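Local coordinates for probable chitinase (Chromobacterium violaceum, PDB 5JH8), which probably binds chitin and hydrolyses its glycosidic bonds as a family 18 glycoside hydrolase, at residues Pro189-Ser193 against Asp194-Asp198; Glu205-Ala209 against Ala210-Asn214; Ala283-Val286 against Asn287-Gly290. One frame throughout, in Å; residues are numbered along the deposited sequence.

Contact 1. Residues Pro189-Ser193 against Asp194-Asp198; sequences PVAGS and DWMED
Met-196, a selenomethionine in this crystal, folds back over the residues that start its own helix. Its CB sits 3.3 Å from Gly-192 O, the carbonyl that also accepts the backbone N-H of Met-196, with N and O 2.8 Å apart and an N-H...O angle of 162°. CG lies anti to the backbone N (chi1 -179°) and the chain runs extended to SE, which packs on Leu-285 of helix 276-289. A bend at chi3 (-60°) then swings CE back to Ala-191, where it lies 4.0 Å from CB and a little closer to the carbonyl O. One residue further on, Glu-197 N bonds to Ser-193 O, and the Glu-197 side chain lies against that same oxygen, CG at 3.1 Å. Ser-193 OG holds a water at 2.7 Å, and this water in turn donates weakly to Glu-197 OE2. Asp-194 OD1 takes the N-H of Trp-195 in a weak bond of 2.8 Å. The Trp-195 ring presents an edge to Gly-192 O, with CE3 3.8 Å from it, while CZ3 reaches the Ala-191 CA. Glu-180 OE1 accepts the N-H of Gly-192, and Ala-191 O takes Lys-282 NZ, so two bonds tie down the backbone just ahead of the helix. Gly-192 is the N-cap of helix 193-206. The turn follows strand 172-176 in the family 18 TIM-barrel fold, and Val-190 in it packs on Tyr-219 and Tyr-221, two residues of the pocket occupied by the modified selenomethionine ligand.

Contact 2. Residues Glu205-Ala209 against Ala210-Asn214; sequences ERVPA and AKILN. With EDO (1,2-ethanediol), chain C.
Lys-211 and Ile-212 turn their amides back onto Pro-208 and Ala-209 in the short 3-10 turn that takes the TIM barrel from helix 193-206 into strand 212-222. Lys-211 N donates to Pro-208 O at 2.9 Å, and one residue on, Ile-212 N gives the same length to Ala-209 O; the second N-H runs at 161°, yet it comes 58° above the carbonyl plane. Both bonds span three residues, and they satisfy successive carbonyls at the point where the chain reverses. The Lys-211 stem starts beside Pro-208 and lies alongside its ring, CD to CD 4.2 Å, before NZ leaves to reach two main-chain oxygens, Gly-167 O and Ala-170 O. Back at the helix end, Arg-206 divides its N-H groups between a bound diol and the backbone. NE and NH2 share one oxygen of a 1,2-ethanediol molecule, probably from the crystallisation liquor: NE is 2.9 Å from O1 and NH2 3.1 Å, with O1 at the guanidinium edge. NH1 goes to Tyr-202 O, one turn back, and Glu-153 OE2 also bonds the diol. Within the first residues of the strand, Asn-214 is paired through OD1 with Thr-294 OG1 and through ND2 with Lys-282 O. The side chains of Val-207 and Ile-212 meet across the turn in an apolar contact. With CG1 anti to its backbone N (chi1 -178°), Val-207 sends that methyl to Ile-212, and CG1 meets CD1 at 3.6 Å.

Contact 3. Residues Ala283-Val286 against Asn287-Gly290; sequences ASLV and NAYG
Ser-284 O and Leu-285 O carry bonds of the closing part of helix 276-289: the first accepts Ala-288 N at 3.1 Å in its carbonyl plane and, weakly, Asn-287 N, while the second accepts Tyr-289 N at 3.0 Å with a 30° tilt from the plane. Gly-290 then leaves the helix with positive phi (71°), a value that glycine takes easily. Tyr-289 and Leu-285 meet through their side chains. In Tyr-289, CG stands anti to the carbonyl carbon (chi1 -76°), which lays the ring back along the helix, so that its edge comes up to Leu-285 O with CD1 3.4 Å away. The same CD1 reaches Leu-285 CB at 4.1 Å. Further out, Leu-285 brings its CD2 methyl to within 4.3 Å of Ala-288 CB. Polar ends are held beyond this turn: Ser-284 OG bonds to Leu-281 O, and Asn-287 ND2 bonds to Leu-314 O and Gln-316 O near the C-terminus. Leu-285 and Tyr-289 face helix 193-206, where Tyr-289 OH is hydrogen-bonded to Asp-201 OD1, while Ala-283 and Val-286 pack against strand 212-222.

In the fold
The three contacts follow one another along the chain inside the family 18 barrel. Contact 1 starts helix 193-206, contact 2 leads from its far end into strand 212-222, and contact 3 closes helix 276-289, much later in sequence. The centres of contacts 1 and 2 lie about 17 Å apart. Between the centres of contacts 1 and 3 the distance is about 14 Å, and between those of contacts 2 and 3 about 11 Å. All three nevertheless touch: Met-196 SE packs on Asn-214 ND2, Glu-197 O probably bonds Tyr-289 OH, and Ala-209 CB lies against Gly-290 O. Two helices and a strand are thereby packed together, with the ligand pocket nearest contact 1.

Contact 1. Residues Pro189-Ser193 against Asp194-Asp198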
loop_
_atom_site.group_PDB
_atom_site.type_symbol
_atom_site.label_atom_id
_atom_site.label_comp_id
_atom_site.label_asym_id
_atom_site.label_seq_id
_atom_site.Cartn_x
_atom_site.Cartn_y
_atom_site.Cartn_z
ATOM N N PRO A 189 10.638 13.632 -2.226
ATOM C CA PRO A 189 10.073 12.783 -1.183
ATOM C C PRO A 189 9.156 11.718 -1.769
ATOM O O PRO A 189 8.317 11.982 -2.639
ATOM C CB PRO A 189 9.295 13.771 -0.313
ATOM C CG PRO A 189 10.011 15.072 -0.488
ATOM C CD PRO A 189 10.502 15.066 -1.918
ATOM N N VAL A 190 9.300 10.511 -1.233
ATOM C CA VAL A 190 8.480 9.375 -1.649
ATOM C C VAL A 190 7.154 9.329 -0.905
ATOM O O VAL A 190 6.159 8.822 -1.428
ATOM C CB VAL A 190 9.297 8.083 -1.457
ATOM C CG1 VAL A 190 8.470 6.859 -1.790
ATOM C CG2 VAL A 190 10.552 8.150 -2.313
ATOM N N ALA A 191 7.126 9.851 0.308
ATOM C CA ALA A 191 5.949 9.847 1.160
ATOM C C ALA A 191 5.981 11.106 2.021
ATOM O O ALA A 191 5.914 11.058 3.247
ATOM C CB ALA A 191 5.904 8.573 2.007
ATOM N N GLY A 192 6.078 12.261 1.368
ATOM C CA GLY A 192 6.230 13.507 2.099
ATOM C C GLY A 192 5.024 13.772 2.984
ATOM O O GLY A 192 3.876 13.561 2.586
ATOM N N SER A 193 5.288 14.278 4.196
ATOM C CA SER A 193 4.221 14.456 5.166
ATOM C C SER A 193 3.241 15.540 4.762
ATOM O O SER A 193 2.062 15.462 5.124
ATOM C CB SER A 193 4.805 14.800 6.527
ATOM O OG SER A 193 5.647 15.935 6.473
ATOM N N ASP A 194 3.707 16.571 4.054
ATOM C CA ASP A 194 2.817 17.643 3.609
ATOM C C ASP A 194 1.818 17.111 2.578
ATOM O O ASP A 194 0.606 17.335 2.684
ATOM C CB ASP A 194 3.630 18.844 3.105
ATOM C CG ASP A 194 4.638 18.514 2.005
ATOM O OD1 ASP A 194 4.987 17.351 1.757
ATOM O OD2 ASP A 194 5.117 19.491 1.383
ATOM N N TRP A 195 2.322 16.371 1.596
ATOM C CA TRP A 195 1.491 15.692 0.607
ATOM C C TRP A 195 0.562 14.677 1.265
ATOM O O TRP A 195 -0.631 14.611 0.942
ATOM C CB TRP A 195 2.448 15.038 -0.391
ATOM C CG TRP A 195 1.881 14.107 -1.389
ATOM C CD1 TRP A 195 1.273 14.447 -2.561
ATOM C CD2 TRP A 195 1.941 12.669 -1.373
ATOM N NE1 TRP A 195 0.935 13.320 -3.272
ATOM C CE2 TRP A 195 1.324 12.214 -2.557
ATOM C CE3 TRP A 195 2.458 11.726 -0.474
ATOM C CZ2 TRP A 195 1.210 10.848 -2.865
ATOM C CZ3 TRP A 195 2.349 10.382 -0.784
ATOM C CH2 TRP A 195 1.731 9.954 -1.972
HETATM N N MSE A 196 1.090 13.873 2.191
HETATM C CA MSE A 196 0.301 12.882 2.905
HETATM C C MSE A 196 -0.839 13.549 3.655
HETATM O O MSE A 196 -1.951 13.049 3.622
HETATM C CB MSE A 196 1.186 12.076 3.866
HETATM C CG MSE A 196 0.421 11.009 4.618
HETATM SE SE MSE A 196 1.580 9.975 5.802
HETATM C CE MSE A 196 2.808 9.240 4.489
ATOM N N GLU A 197 -0.553 14.653 4.352
ATOM C CA GLU A 197 -1.599 15.340 5.102
ATOM C C GLU A 197 -2.646 15.931 4.168
ATOM O O GLU A 197 -3.847 15.882 4.464
ATOM C CB GLU A 197 -0.989 16.403 6.001
ATOM C CG GLU A 197 -0.266 15.783 7.190
ATOM C CD GLU A 197 0.548 16.767 7.994
ATOM O OE1 GLU A 197 0.234 17.975 7.959
ATOM O OE2 GLU A 197 1.511 16.324 8.662
ATOM N N ASP A 198 -2.221 16.491 3.030
ATOM C CA ASP A 198 -3.203 16.942 2.052
ATOM C C ASP A 198 -4.069 15.782 1.589
ATOM O O ASP A 198 -5.287 15.920 1.434
ATOM C CB ASP A 198 -2.527 17.570 0.832
ATOM C CG ASP A 198 -1.880 18.911 1.119
ATOM O OD1 ASP A 198 -2.191 19.548 2.146
ATOM O OD2 ASP A 198 -1.079 19.367 0.280
HETATM O O HOH W 1 4.131 18.030 7.321
#

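Contact 2. Residues Glu205-Ala209 against Ala210-Asn214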
loop_
_atom_site.group_PDB
_atom_site.type_symbol
_atom_site.label_atom_id
_atom_site.label_comp_id
_atom_site.label_asym_id
_atom_site.label_seq_id
_atom_site.Cartn_x
_atom_site.Cartn_y
_atom_site.Cartn_z
ATOM N N GLU A 205 -12.503 13.991 4.682
ATOM C CA GLU A 205 -13.695 14.756 4.369
ATOM C C GLU A 205 -14.734 13.885 3.674
ATOM O O GLU A 205 -15.943 14.111 3.823
ATOM C CB GLU A 205 -13.322 15.934 3.469
ATOM C CG GLU A 205 -14.510 16.794 3.079
ATOM C CD GLU A 205 -14.096 18.026 2.290
ATOM O OE1 GLU A 205 -13.085 18.656 2.650
ATOM O OE2 GLU A 205 -14.780 18.379 1.303
ATOM N N ARG A 206 -14.280 12.882 2.920
ATOM C CA ARG A 206 -15.122 12.086 2.047
ATOM C C ARG A 206 -15.472 10.722 2.608
ATOM O O ARG A 206 -16.451 10.113 2.145
ATOM C CB ARG A 206 -14.424 11.929 0.692
ATOM C CG ARG A 206 -14.484 13.221 -0.118
ATOM C CD ARG A 206 -13.417 13.338 -1.188
ATOM N NE ARG A 206 -13.507 14.632 -1.862
ATOM C CZ ARG A 206 -13.033 15.773 -1.376
ATOM N NH1 ARG A 206 -12.414 15.811 -0.207
ATOM N NH2 ARG A 206 -13.180 16.890 -2.081
ATOM N N VAL A 207 -14.724 10.262 3.605
ATOM C CA VAL A 207 -14.796 8.913 4.149
ATOM C C VAL A 207 -14.657 9.026 5.657
ATOM O O VAL A 207 -13.800 9.777 6.125
ATOM C CB VAL A 207 -13.662 8.036 3.600
ATOM C CG1 VAL A 207 -13.786 6.630 4.146
ATOM C CG2 VAL A 207 -13.694 8.036 2.098
ATOM N N PRO A 208 -15.434 8.300 6.460
ATOM C CA PRO A 208 -15.198 8.339 7.903
ATOM C C PRO A 208 -13.750 7.978 8.190
ATOM O O PRO A 208 -13.224 6.992 7.673
ATOM C CB PRO A 208 -16.163 7.282 8.446
ATOM C CG PRO A 208 -17.239 7.201 7.423
ATOM C CD PRO A 208 -16.540 7.394 6.113
ATOM N N ALA A 209 -13.112 8.770 9.050
ATOM C CA ALA A 209 -11.683 8.589 9.259
ATOM C C ALA A 209 -11.355 7.188 9.762
ATOM O O ALA A 209 -10.298 6.648 9.424
ATOM C CB ALA A 209 -11.147 9.639 10.223
ATOM N N ALA A 210 -12.251 6.577 10.547
ATOM C CA ALA A 210 -11.992 5.244 11.078
ATOM C C ALA A 210 -11.916 4.190 9.989
ATOM O O ALA A 210 -11.440 3.082 10.250
ATOM C CB ALA A 210 -13.072 4.868 12.087
ATOM N N LYS A 211 -12.355 4.502 8.768
ATOM C CA LYS A 211 -12.244 3.593 7.642
ATOM C C LYS A 211 -11.037 3.876 6.764
ATOM O O LYS A 211 -10.919 3.287 5.694
ATOM C CB LYS A 211 -13.505 3.672 6.787
ATOM C CG LYS A 211 -14.768 3.241 7.467
ATOM C CD LYS A 211 -15.894 3.308 6.449
ATOM C CE LYS A 211 -16.803 2.138 6.557
ATOM N NZ LYS A 211 -17.783 2.136 5.463
ATOM N N ILE A 212 -10.171 4.795 7.162
ATOM C CA ILE A 212 -8.979 5.129 6.401
ATOM C C ILE A 212 -7.752 4.546 7.085
ATOM O O ILE A 212 -7.586 4.679 8.298
ATOM C CB ILE A 212 -8.852 6.654 6.253
ATOM C CG1 ILE A 212 -10.030 7.238 5.459
ATOM C CG2 ILE A 212 -7.499 7.043 5.659
ATOM C CD1 ILE A 212 -10.144 6.775 4.047
ATOM N N LEU A 213 -6.887 3.922 6.284
ATOM C CA LEU A 213 -5.526 3.594 6.678
ATOM C C LEU A 213 -4.592 4.476 5.857
ATOM O O LEU A 213 -4.762 4.572 4.639
ATOM C CB LEU A 213 -5.187 2.128 6.381
ATOM C CG LEU A 213 -6.179 1.077 6.842
ATOM C CD1 LEU A 213 -5.777 -0.253 6.275
ATOM C CD2 LEU A 213 -6.258 1.016 8.366
ATOM N N ASN A 214 -3.616 5.139 6.496
ATOM C CA ASN A 214 -2.545 5.724 5.711
ATOM C C ASN A 214 -1.543 4.640 5.342
ATOM O O ASN A 214 -1.677 3.474 5.720
ATOM C CB ASN A 214 -1.944 6.964 6.374
ATOM C CG ASN A 214 -1.126 6.657 7.600
ATOM O OD1 ASN A 214 -1.335 5.661 8.272
ATOM N ND2 ASN A 214 -0.180 7.551 7.914
HETATM C C1 EDO C . -15.507 15.095 -5.458
HETATM O O1 EDO C . -14.488 15.404 -4.498
HETATM C C2 EDO C . -16.467 14.062 -4.884
HETATM O O2 EDO C . -15.950 13.557 -3.650
#

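Contact 3. Residues Ala283-Val286 against Asn287-Gly290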
loop_
_atom_site.group_PDB
_atom_site.type_symbol
_atom_site.label_atom_id
_atom_site.label_comp_id
_atom_site.label_asym_id
_atom_site.label_seq_id
_atom_site.Cartn_x
_atom_site.Cartn_y
_atom_site.Cartn_z
ATOM N N ALA A 283 3.179 7.551 11.330
ATOM C CA ALA A 283 2.294 6.682 12.099
ATOM C C ALA A 283 1.446 7.471 13.090
ATOM O O ALA A 283 0.291 7.110 13.366
ATOM C CB ALA A 283 3.107 5.591 12.782
ATOM N N SER A 284 2.001 8.558 13.635
ATOM C CA SER A 284 1.263 9.372 14.599
ATOM C C SER A 284 0.064 10.048 13.964
ATOM O O SER A 284 -0.833 10.503 14.682
ATOM C CB SER A 284 2.185 10.419 15.228
ATOM O OG SER A 284 2.364 11.571 14.418
ATOM N N LEU A 285 0.045 10.158 12.637
ATOM C CA LEU A 285 -1.118 10.731 11.965
ATOM C C LEU A 285 -2.373 9.896 12.181
ATOM O O LEU A 285 -3.474 10.427 12.027
ATOM C CB LEU A 285 -0.859 10.948 10.475
ATOM C CG LEU A 285 0.277 11.926 10.185
ATOM C CD1 LEU A 285 0.444 12.086 8.690
ATOM C CD2 LEU A 285 0.099 13.284 10.824
ATOM N N VAL A 286 -2.241 8.615 12.530
ATOM C CA VAL A 286 -3.414 7.827 12.903
ATOM C C VAL A 286 -4.167 8.524 14.030
ATOM O O VAL A 286 -5.380 8.705 13.964
ATOM C CB VAL A 286 -2.986 6.413 13.306
ATOM C CG1 VAL A 286 -4.161 5.648 13.930
ATOM C CG2 VAL A 286 -2.436 5.658 12.102
ATOM N N ASN A 287 -3.448 8.948 15.064
ATOM C CA ASN A 287 -4.112 9.594 16.183
ATOM C C ASN A 287 -4.496 11.016 15.862
ATOM O O ASN A 287 -5.527 11.493 16.344
ATOM C CB ASN A 287 -3.206 9.565 17.399
ATOM C CG ASN A 287 -2.904 8.167 17.821
ATOM O OD1 ASN A 287 -3.795 7.311 17.803
ATOM N ND2 ASN A 287 -1.645 7.899 18.159
ATOM N N ALA A 288 -3.696 11.701 15.045
ATOM C CA ALA A 288 -4.006 13.084 14.720
ATOM C C ALA A 288 -5.318 13.198 13.953
ATOM O O ALA A 288 -6.059 14.171 14.134
ATOM C CB ALA A 288 -2.861 13.719 13.936
ATOM N N TYR A 289 -5.607 12.232 13.065
ATOM C CA TYR A 289 -6.798 12.260 12.218
ATOM C C TYR A 289 -7.921 11.343 12.693
ATOM O O TYR A 289 -9.020 11.416 12.137
ATOM C CB TYR A 289 -6.457 11.844 10.782
ATOM C CG TYR A 289 -5.759 12.886 9.939
ATOM C CD1 TYR A 289 -4.384 13.057 10.004
ATOM C CD2 TYR A 289 -6.472 13.677 9.055
ATOM C CE1 TYR A 289 -3.746 13.986 9.215
ATOM C CE2 TYR A 289 -5.841 14.617 8.273
ATOM C CZ TYR A 289 -4.476 14.768 8.356
ATOM O OH TYR A 289 -3.824 15.683 7.579
ATOM N N GLY A 290 -7.687 10.485 13.678
ATOM C CA GLY A 290 -8.668 9.464 13.985
ATOM C C GLY A 290 -8.767 8.382 12.933
ATOM O O GLY A 290 -9.861 7.863 12.680
#